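Local coordinates for protein transmembrane oligosaccharyl transferase (Archaeoglobus fulgidus, PDB 3WAJ) that belongs to the STT3/AglB family of membrane proteins, in which a helical transmembrane region of the GT-C clan is joined to a globular C-terminal region, at residues Pro63-Phe68 / Leu86-Ser91; Thr58-Pro63 / Tyr523-Tyr528; Gly77-Phe82 / Pro529-Asn534. All blocks are in the same frame, centred on the assembly; numbering follows the deposited sequence.

Overall arrangement
The three contacts, all on the same side of the chain's centre, illustrate how an external loop of a membrane region can be held to helix 84-96 of the same region and to a globular region. Contact 1 stays within the N-terminal STT3 part, whereas contacts 2 and 3 link that part to successive pieces of the AglB core, 523-528 and 529-534. The centres of contacts 1 and 2 are about 9 Å apart; they share P63, and V87 packs on T58. The centres of contacts 1 and 3 are about 14 Å apart; a backbone hydrogen bond joins T80 N and W67 O (3.1 Å). The bound zinc ion, held by D47, D161 and H163, lies about 13 Å from the V87 side chain; F82 of contact 3 touches D47.

Contact 1. Residues Pro63-Phe68 / Leu86-Ser91; sequences PHRIWF and LVYLGS
Y88 projects from helix 84-96 so that its phenol spans the gap to the loop 63-68, where OH donates a hydrogen bond of 2.7 Å to P63 O. With CG anti to its own carbonyl carbon (chi1 -74°), the ring is directed out from the helix, and its outer part and hydroxyl reach the loop. P63 O lies at the ring edge, near its plane, while the donor is tilted 29° from the carbonyl plane. The proline, preceded by a cis peptide bond, adds a looser apolar touch of its CB on CE1.

R65 crosses the same phenol at a slant. Its methylenes do the touching: CG is 3.4 Å from Y88 OH and CD is 3.9 Å from Y88 CE2, so aliphatic carbon rather than charge faces the tyrosine. The guanidinium is turned about 50° from the ring plane. A bend at chi3 swings it on toward V87, whose CG2 approaches R65 NH1 to 3.5 Å, the two side chains crossing nearly at right angles.

What fixes the rotation of the guanidinium is largely the loop itself. R65 NE and NH2 grip I66 O side-on, at 2.8 Å from NE and 3.1 Å from NH2, with that oxygen lying in the guanidinium plane. W67 CZ3 sits over the centre of one face. The remaining nitrogen, NH1, bonds to F82 O, so the buried guanidinium bonds to two backbone carbonyls, I66 O and F82 O. T58 of helix 47-60 backs both R65 and V87. The arrangement, an irregular loop strapped to a short helix, is consistent with the long first external loop, with its two helices, of STT3-type GT-C proteins.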
loop_
_atom_site.group_PDB
_atom_site.type_symbol
_atom_site.label_atom_id
_atom_site.label_comp_id
_atom_site.label_asym_id
_atom_site.label_seq_id
_atom_site.Cartn_x
_atom_site.Cartn_y
_atom_site.Cartn_z
ATOM N N PRO A 63 -22.941 -2.377 16.480
ATOM C CA PRO A 63 -22.231 -3.067 15.401
ATOM C C PRO A 63 -22.291 -2.338 14.064
ATOM O O PRO A 63 -22.307 -3.001 13.021
ATOM C CB PRO A 63 -23.035 -4.354 15.266
ATOM C CG PRO A 63 -24.460 -3.858 15.448
ATOM C CD PRO A 63 -24.366 -2.765 16.512
ATOM N N HIS A 64 -22.341 -1.013 14.068
ATOM C CA HIS A 64 -22.369 -0.305 12.794
ATOM C C HIS A 64 -20.954 0.053 12.350
ATOM O O HIS A 64 -20.050 0.141 13.177
ATOM C CB HIS A 64 -23.250 0.938 12.884
ATOM C CG HIS A 64 -24.628 0.659 13.400
ATOM N ND1 HIS A 64 -25.668 0.285 12.576
ATOM C CD2 HIS A 64 -25.133 0.699 14.656
ATOM C CE1 HIS A 64 -26.757 0.107 13.306
ATOM N NE2 HIS A 64 -26.459 0.352 14.568
ATOM N N ARG A 65 -20.761 0.237 11.046
ATOM C CA ARG A 65 -19.474 0.698 10.538
ATOM C C ARG A 65 -19.719 1.761 9.494
ATOM O O ARG A 65 -20.815 1.849 8.947
ATOM C CB ARG A 65 -18.634 -0.458 9.963
ATOM C CG ARG A 65 -19.289 -1.228 8.825
ATOM C CD ARG A 65 -18.244 -1.860 7.920
ATOM N NE ARG A 65 -17.544 -0.869 7.092
ATOM C CZ ARG A 65 -16.576 -1.149 6.222
ATOM N NH1 ARG A 65 -16.175 -2.401 6.065
ATOM N NH2 ARG A 65 -16.005 -0.170 5.515
ATOM N N ILE A 66 -18.707 2.591 9.245
ATOM C CA ILE A 66 -18.789 3.610 8.198
ATOM C C ILE A 66 -18.513 2.992 6.817
ATOM O O ILE A 66 -17.905 1.918 6.707
ATOM C CB ILE A 66 -17.776 4.731 8.460
ATOM C CG1 ILE A 66 -16.348 4.181 8.353
ATOM C CG2 ILE A 66 -18.021 5.353 9.829
ATOM C CD1 ILE A 66 -15.265 5.248 8.375
ATOM N N TRP A 67 -18.948 3.684 5.767
ATOM C CA TRP A 67 -18.681 3.276 4.387
ATOM C C TRP A 67 -18.146 4.471 3.644
ATOM O O TRP A 67 -17.958 4.450 2.421
ATOM C CB TRP A 67 -19.976 2.775 3.723
ATOM C CG TRP A 67 -20.479 1.573 4.429
ATOM C CD1 TRP A 67 -21.393 1.534 5.446
ATOM C CD2 TRP A 67 -20.038 0.224 4.231
ATOM N NE1 TRP A 67 -21.568 0.237 5.870
ATOM C CE2 TRP A 67 -20.751 -0.586 5.139
ATOM C CE3 TRP A 67 -19.118 -0.378 3.363
ATOM C CZ2 TRP A 67 -20.571 -1.972 5.203
ATOM C CZ3 TRP A 67 -18.942 -1.742 3.420
ATOM C CH2 TRP A 67 -19.666 -2.531 4.335
ATOM N N PHE A 68 -17.902 5.526 4.411
ATOM C CA PHE A 68 -17.279 6.736 3.897
ATOM C C PHE A 68 -16.507 7.439 5.023
ATOM O O PHE A 68 -16.912 7.400 6.192
ATOM C CB PHE A 68 -18.347 7.645 3.276
ATOM C CG PHE A 68 -17.801 8.914 2.696
ATOM C CD1 PHE A 68 -17.305 8.941 1.399
ATOM C CD2 PHE A 68 -17.775 10.084 3.452
ATOM C CE1 PHE A 68 -16.800 10.116 0.849
ATOM C CE2 PHE A 68 -17.268 11.269 2.917
ATOM C CZ PHE A 68 -16.779 11.284 1.608
ATOM N N LEU A 86 -13.051 -8.306 7.680
ATOM C CA LEU A 86 -11.910 -8.031 8.557
ATOM C C LEU A 86 -12.259 -6.924 9.532
ATOM O O LEU A 86 -11.823 -6.961 10.678
ATOM C CB LEU A 86 -10.672 -7.636 7.749
ATOM C CG LEU A 86 -9.289 -8.163 8.158
ATOM C CD1 LEU A 86 -8.175 -7.190 7.721
ATOM C CD2 LEU A 86 -9.189 -8.494 9.640
ATOM N N VAL A 87 -13.034 -5.930 9.091
ATOM C CA VAL A 87 -13.446 -4.893 10.029
ATOM C C VAL A 87 -14.189 -5.535 11.209
ATOM O O VAL A 87 -13.834 -5.306 12.349
ATOM C CB VAL A 87 -14.291 -3.767 9.382
ATOM C CG1 VAL A 87 -14.670 -2.734 10.457
ATOM C CG2 VAL A 87 -13.510 -3.073 8.276
ATOM N N TYR A 88 -15.190 -6.370 10.937
ATOM C CA TYR A 88 -15.909 -7.014 12.023
ATOM C C TYR A 88 -15.052 -8.016 12.769
ATOM O O TYR A 88 -15.022 -7.968 13.993
ATOM C CB TYR A 88 -17.259 -7.597 11.562
ATOM C CG TYR A 88 -18.286 -6.512 11.321
ATOM C CD1 TYR A 88 -18.948 -5.911 12.381
ATOM C CD2 TYR A 88 -18.549 -6.049 10.043
ATOM C CE1 TYR A 88 -19.875 -4.894 12.166
ATOM C CE2 TYR A 88 -19.470 -5.044 9.818
ATOM C CZ TYR A 88 -20.132 -4.470 10.883
ATOM O OH TYR A 88 -21.050 -3.464 10.652
ATOM N N LEU A 89 -14.339 -8.899 12.064
ATOM C CA LEU A 89 -13.408 -9.819 12.749
ATOM C C LEU A 89 -12.538 -9.086 13.774
ATOM O O LEU A 89 -12.430 -9.514 14.933
ATOM C CB LEU A 89 -12.517 -10.586 11.763
ATOM C CG LEU A 89 -11.527 -11.571 12.414
ATOM C CD1 LEU A 89 -12.250 -12.545 13.355
ATOM C CD2 LEU A 89 -10.742 -12.358 11.369
ATOM N N GLY A 90 -11.957 -7.957 13.360
ATOM C CA GLY A 90 -11.113 -7.162 14.247
ATOM C C GLY A 90 -11.847 -6.417 15.361
ATOM O O GLY A 90 -11.332 -6.278 16.485
ATOM N N SER A 91 -13.038 -5.909 15.053
ATOM C CA SER A 91 -13.897 -5.338 16.084
ATOM C C SER A 91 -14.270 -6.406 17.115
ATOM O O SER A 91 -14.190 -6.167 18.329
ATOM C CB SER A 91 -15.155 -4.749 15.463
ATOM O OG SER A 91 -14.829 -3.755 14.515
#

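Contact 2. Residues Thr58-Pro63 / Tyr523-Tyr528; sequences TIHNFP and YYLQLY
One face of the H60 ring carries L525 CB, which stands 4.0 Å from the centroid and only 15° off the normal, a CH-pi contact; H60 CD2 also approaches L525 O to 3.3 Å. The second flat group, the amide of N61, meets the same carbonyl, with L525 O tilted 20° from the amide plane.

The H60 and N61 groups form an interdomain contact in which the end of helix 47-60 meets the segment 523-528, with L527 at the centre of an inverse gamma turn. H60 extends toward that segment because its CG is anti to the backbone N (chi1 -174°). N61, the first residue to leave helical geometry, supplies the polar link: ND2 donates to L525 O at 2.8 Å, approaching from above the carbonyl plane. N57, one turn back, ties Y524 O and Q526 O to the same helix.

L527 CB packs 3.8 Å from N61 OD1. A water completes the bridge, donating to N61 OD1 at 3.1 Å and accepting from L527 N at 3.2 Å.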
loop_
_atom_site.group_PDB
_atom_site.type_symbol
_atom_site.label_atom_id
_atom_site.label_comp_id
_atom_site.label_asym_id
_atom_site.label_seq_id
_atom_site.Cartn_x
_atom_site.Cartn_y
_atom_site.Cartn_z
ATOM N N THR A 58 -15.460 1.281 14.314
ATOM C CA THR A 58 -16.526 0.293 14.322
ATOM C C THR A 58 -16.796 -0.205 15.740
ATOM O O THR A 58 -17.948 -0.396 16.127
ATOM C CB THR A 58 -16.171 -0.888 13.437
ATOM O OG1 THR A 58 -15.872 -0.414 12.116
ATOM C CG2 THR A 58 -17.332 -1.881 13.390
ATOM N N ILE A 59 -15.731 -0.415 16.513
ATOM C CA ILE A 59 -15.907 -0.846 17.887
ATOM C C ILE A 59 -16.775 0.181 18.612
ATOM O O ILE A 59 -17.775 -0.171 19.235
ATOM C CB ILE A 59 -14.573 -1.055 18.627
ATOM C CG1 ILE A 59 -13.890 -2.366 18.182
ATOM C CG2 ILE A 59 -14.812 -1.102 20.122
ATOM C CD1 ILE A 59 -12.488 -2.607 18.832
ATOM N N HIS A 60 -16.410 1.453 18.482
ATOM C CA HIS A 60 -17.152 2.539 19.108
ATOM C C HIS A 60 -18.634 2.577 18.713
ATOM O O HIS A 60 -19.491 2.832 19.558
ATOM C CB HIS A 60 -16.505 3.878 18.780
ATOM C CG HIS A 60 -17.126 5.034 19.502
ATOM N ND1 HIS A 60 -16.756 5.398 20.778
ATOM C CD2 HIS A 60 -18.094 5.902 19.124
ATOM C CE1 HIS A 60 -17.464 6.450 21.153
ATOM N NE2 HIS A 60 -18.287 6.772 20.169
ATOM N N ASN A 61 -18.927 2.342 17.436
ATOM C CA ASN A 61 -20.292 2.426 16.924
ATOM C C ASN A 61 -20.952 1.042 16.737
ATOM O O ASN A 61 -21.880 0.875 15.931
ATOM C CB ASN A 61 -20.312 3.193 15.597
ATOM C CG ASN A 61 -19.748 4.594 15.722
ATOM O OD1 ASN A 61 -20.347 5.460 16.371
ATOM N ND2 ASN A 61 -18.601 4.835 15.077
ATOM N N PHE A 62 -20.475 0.058 17.492
ATOM C CA PHE A 62 -20.855 -1.334 17.275
ATOM C C PHE A 62 -22.372 -1.588 17.409
ATOM O O PHE A 62 -23.023 -1.106 18.347
ATOM C CB PHE A 62 -20.048 -2.259 18.208
ATOM C CG PHE A 62 -19.912 -3.665 17.687
ATOM C CD1 PHE A 62 -20.743 -4.680 18.150
ATOM C CD2 PHE A 62 -18.969 -3.969 16.709
ATOM C CE1 PHE A 62 -20.623 -5.974 17.662
ATOM C CE2 PHE A 62 -18.844 -5.268 16.213
ATOM C CZ PHE A 62 -19.673 -6.267 16.689
ATOM N N PRO A 63 -22.941 -2.377 16.480
ATOM C CA PRO A 63 -22.231 -3.067 15.401
ATOM C C PRO A 63 -22.291 -2.338 14.064
ATOM O O PRO A 63 -22.307 -3.001 13.021
ATOM C CB PRO A 63 -23.035 -4.354 15.266
ATOM C CG PRO A 63 -24.460 -3.858 15.448
ATOM C CD PRO A 63 -24.366 -2.765 16.512
ATOM N N TYR A 523 -14.351 13.209 16.475
ATOM C CA TYR A 523 -14.841 13.063 15.104
ATOM C C TYR A 523 -14.346 11.747 14.514
ATOM O O TYR A 523 -15.081 11.047 13.822
ATOM C CB TYR A 523 -14.417 14.271 14.241
ATOM C CG TYR A 523 -15.157 14.357 12.928
ATOM C CD1 TYR A 523 -14.471 14.508 11.741
ATOM C CD2 TYR A 523 -16.547 14.261 12.878
ATOM C CE1 TYR A 523 -15.142 14.592 10.528
ATOM C CE2 TYR A 523 -17.230 14.324 11.676
ATOM C CZ TYR A 523 -16.521 14.498 10.504
ATOM O OH TYR A 523 -17.179 14.563 9.293
ATOM N N TYR A 524 -13.099 11.410 14.830
ATOM C CA TYR A 524 -12.482 10.140 14.461
ATOM C C TYR A 524 -13.391 8.946 14.758
ATOM O O TYR A 524 -13.377 7.956 14.022
ATOM C CB TYR A 524 -11.175 10.002 15.250
ATOM C CG TYR A 524 -10.226 8.926 14.782
ATOM C CD1 TYR A 524 -10.154 7.707 15.445
ATOM C CD2 TYR A 524 -9.393 9.135 13.686
ATOM C CE1 TYR A 524 -9.286 6.723 15.039
ATOM C CE2 TYR A 524 -8.516 8.145 13.258
ATOM C CZ TYR A 524 -8.466 6.941 13.946
ATOM O OH TYR A 524 -7.603 5.942 13.557
ATOM N N LEU A 525 -14.191 9.047 15.824
ATOM C CA LEU A 525 -15.002 7.909 16.260
ATOM C C LEU A 525 -16.464 7.965 15.817
ATOM O O LEU A 525 -17.244 7.072 16.131
ATOM C CB LEU A 525 -14.890 7.727 17.765
ATOM C CG LEU A 525 -13.437 7.552 18.213
ATOM C CD1 LEU A 525 -13.331 7.613 19.719
ATOM C CD2 LEU A 525 -12.881 6.216 17.698
ATOM N N GLN A 526 -16.831 8.999 15.063
ATOM C CA GLN A 526 -18.221 9.171 14.645
ATOM C C GLN A 526 -18.616 8.318 13.452
ATOM O O GLN A 526 -17.817 8.066 12.528
ATOM C CB GLN A 526 -18.517 10.632 14.294
ATOM C CG GLN A 526 -18.448 11.565 15.461
ATOM C CD GLN A 526 -19.431 11.187 16.536
ATOM O OE1 GLN A 526 -19.041 10.862 17.655
ATOM N NE2 GLN A 526 -20.717 11.228 16.204
ATOM N N LEU A 527 -19.884 7.931 13.456
ATOM C CA LEU A 527 -20.443 7.128 12.398
ATOM C C LEU A 527 -20.877 8.034 11.263
ATOM O O LEU A 527 -22.045 8.392 11.163
ATOM C CB LEU A 527 -21.634 6.333 12.935
ATOM C CG LEU A 527 -22.220 5.333 11.947
ATOM C CD1 LEU A 527 -21.175 4.261 11.624
ATOM C CD2 LEU A 527 -23.486 4.722 12.515
ATOM N N TYR A 528 -19.938 8.413 10.408
ATOM C CA TYR A 528 -20.254 9.295 9.290
ATOM C C TYR A 528 -21.300 8.648 8.398
ATOM O O TYR A 528 -21.305 7.433 8.217
ATOM C CB TYR A 528 -18.996 9.616 8.470
ATOM C CG TYR A 528 -17.760 9.696 9.319
ATOM C CD1 TYR A 528 -17.507 10.811 10.099
ATOM C CD2 TYR A 528 -16.849 8.647 9.350
ATOM C CE1 TYR A 528 -16.379 10.880 10.892
ATOM C CE2 TYR A 528 -15.718 8.707 10.129
ATOM C CZ TYR A 528 -15.487 9.826 10.903
ATOM O OH TYR A 528 -14.364 9.896 11.690
HETATM O O HOH W 1 -21.791 8.165 16.076
#

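Contact 3. Residues Gly77-Phe82 / Pro529-Asn534; sequences GSYTHF and PTPQSN. With SO4 (sulfate ion), chain C.
Two hydrogen bonds fasten Y79 and G77 to the loop 529-534, and both end on backbone carbonyls. Y79 OH donates to P531 O at 2.6 Å; the oxygen lies at the edge of the ring, near its plane, whereas the hydroxyl stands well above the plane of the carbonyl. N534 ND2 donates to G77 O at 3.0 Å with an N-H...O angle of 155°. The amide is aimed there by a chi1 of 72°, which places CG between the backbone N and the carbonyl carbon.

Van der Waals contacts flank the phenol on two sides. T530 CG2 meets the ring edge, 3.9 Å from Y79 CE1, and P531 adds its ring carbons beside it. Across the ring, the N534 amide approaches obliquely, with CG 3.8 Å from Y79 CE2 and the two planes 64° apart. Y79 is thus held between T530 and P531 on one side and N534 on the other, while F68 and Y268 meet its ring edge-to-face.

A hydrogen bond to a sulfate ion lies toward the other end of 77-82. H81 NE2 donates it, almost straight and 3.1 Å long, to O1 of the anion, which was probably acquired from the crystallisation liquor. O1 lies at the edge of the imidazole, in its plane, and H162 and R426 also bind the sulfate. F82 CD1 rests on one face of the H81 ring.

As a whole, this is a seam between the two-stranded antiparallel hairpin 68-69/78-79 of the STT3 region and an irregular loop of the AglB core.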
loop_
_atom_site.group_PDB
_atom_site.type_symbol
_atom_site.label_atom_id
_atom_site.label_comp_id
_atom_site.label_asym_id
_atom_site.label_seq_id
_atom_site.Cartn_x
_atom_site.Cartn_y
_atom_site.Cartn_z
ATOM N N GLY A 77 -12.989 13.424 1.350
ATOM C CA GLY A 77 -13.424 12.197 1.993
ATOM C C GLY A 77 -13.352 11.041 1.010
ATOM O O GLY A 77 -13.373 11.249 -0.207
ATOM N N SER A 78 -13.272 9.821 1.531
ATOM C CA SER A 78 -13.123 8.631 0.705
ATOM C C SER A 78 -14.159 7.576 1.088
ATOM O O SER A 78 -14.335 7.254 2.281
ATOM C CB SER A 78 -11.720 8.015 0.893
ATOM O OG SER A 78 -10.787 8.473 -0.062
ATOM N N TYR A 79 -14.819 7.014 0.079
ATOM C CA TYR A 79 -15.587 5.800 0.299
ATOM C C TYR A 79 -14.612 4.708 0.680
ATOM O O TYR A 79 -13.495 4.683 0.187
ATOM C CB TYR A 79 -16.318 5.386 -0.967
ATOM C CG TYR A 79 -17.370 6.382 -1.374
ATOM C CD1 TYR A 79 -18.671 6.269 -0.910
ATOM C CD2 TYR A 79 -17.060 7.432 -2.216
ATOM C CE1 TYR A 79 -19.628 7.173 -1.277
ATOM C CE2 TYR A 79 -18.003 8.341 -2.584
ATOM C CZ TYR A 79 -19.288 8.206 -2.116
ATOM O OH TYR A 79 -20.239 9.128 -2.488
ATOM N N THR A 80 -15.045 3.797 1.538
ATOM C CA THR A 80 -14.166 2.766 2.064
ATOM C C THR A 80 -14.418 1.455 1.343
ATOM O O THR A 80 -15.469 0.829 1.539
ATOM C CB THR A 80 -14.408 2.559 3.583
ATOM O OG1 THR A 80 -15.736 2.067 3.793
ATOM C CG2 THR A 80 -14.295 3.864 4.317
ATOM N N HIS A 81 -13.474 1.015 0.517
ATOM C CA HIS A 81 -13.653 -0.301 -0.099
ATOM C C HIS A 81 -13.267 -1.455 0.821
ATOM O O HIS A 81 -13.598 -2.605 0.525
ATOM C CB HIS A 81 -12.938 -0.424 -1.440
ATOM C CG HIS A 81 -11.450 -0.497 -1.323
ATOM N ND1 HIS A 81 -10.660 0.626 -1.219
ATOM C CD2 HIS A 81 -10.607 -1.558 -1.290
ATOM C CE1 HIS A 81 -9.395 0.262 -1.117
ATOM N NE2 HIS A 81 -9.332 -1.060 -1.162
ATOM N N PHE A 82 -12.581 -1.172 1.926
ATOM C CA PHE A 82 -12.167 -2.251 2.839
ATOM C C PHE A 82 -13.376 -2.986 3.376
ATOM O O PHE A 82 -14.303 -2.369 3.903
ATOM C CB PHE A 82 -11.340 -1.709 4.010
ATOM C CG PHE A 82 -9.902 -1.463 3.675
ATOM C CD1 PHE A 82 -9.471 -1.427 2.342
ATOM C CD2 PHE A 82 -8.966 -1.289 4.687
ATOM C CE1 PHE A 82 -8.119 -1.189 2.029
ATOM C CE2 PHE A 82 -7.612 -1.059 4.388
ATOM C CZ PHE A 82 -7.189 -1.009 3.057
ATOM N N PRO A 529 -22.203 9.468 7.847
ATOM C CA PRO A 529 -23.218 9.003 6.893
ATOM C C PRO A 529 -22.611 8.876 5.501
ATOM O O PRO A 529 -21.717 9.642 5.148
ATOM C CB PRO A 529 -24.253 10.137 6.917
ATOM C CG PRO A 529 -23.456 11.343 7.210
ATOM C CD PRO A 529 -22.347 10.903 8.151
ATOM N N THR A 530 -23.086 7.921 4.715
ATOM C CA THR A 530 -22.584 7.744 3.353
ATOM C C THR A 530 -23.246 8.728 2.395
ATOM O O THR A 530 -24.467 8.733 2.255
ATOM C CB THR A 530 -22.804 6.313 2.851
ATOM O OG1 THR A 530 -22.227 5.391 3.788
ATOM C CG2 THR A 530 -22.164 6.132 1.473
ATOM N N PRO A 531 -22.436 9.579 1.743
ATOM C CA PRO A 531 -22.923 10.616 0.819
ATOM C C PRO A 531 -23.021 10.125 -0.616
ATOM O O PRO A 531 -22.364 9.144 -0.989
ATOM C CB PRO A 531 -21.829 11.683 0.904
ATOM C CG PRO A 531 -20.560 10.903 1.185
ATOM C CD PRO A 531 -20.991 9.728 2.040
ATOM N N GLN A 532 -23.823 10.816 -1.415
ATOM C CA GLN A 532 -24.073 10.426 -2.799
ATOM C C GLN A 532 -22.883 10.702 -3.697
ATOM O O GLN A 532 -22.687 10.031 -4.719
ATOM C CB GLN A 532 -25.313 11.137 -3.334
ATOM C CG GLN A 532 -26.615 10.622 -2.731
ATOM C CD GLN A 532 -26.704 9.099 -2.763
ATOM O OE1 GLN A 532 -26.895 8.493 -3.827
ATOM N NE2 GLN A 532 -26.546 8.470 -1.594
ATOM N N SER A 533 -22.082 11.688 -3.307
ATOM C CA SER A 533 -20.917 12.073 -4.094
ATOM C C SER A 533 -19.786 12.572 -3.191
ATOM O O SER A 533 -20.015 12.910 -2.025
ATOM C CB SER A 533 -21.303 13.141 -5.121
ATOM O OG SER A 533 -20.196 13.480 -5.939
ATOM N N ASN A 534 -18.569 12.591 -3.727
ATOM C CA ASN A 534 -17.424 13.202 -3.051
ATOM C C ASN A 534 -16.645 14.091 -4.022
ATOM O O ASN A 534 -15.441 14.317 -3.867
ATOM C CB ASN A 534 -16.534 12.137 -2.375
ATOM C CG ASN A 534 -15.724 11.298 -3.367
ATOM O OD1 ASN A 534 -16.011 11.252 -4.567
ATOM N ND2 ASN A 534 -14.700 10.623 -2.854
HETATM S S SO4 C . -6.930 -3.668 -2.418
HETATM O O1 SO4 C . -6.839 -2.864 -1.192
HETATM O O2 SO4 C . -7.799 -2.960 -3.363
HETATM O O3 SO4 C . -5.586 -3.823 -2.976
HETATM O O4 SO4 C . -7.489 -5.002 -2.171
#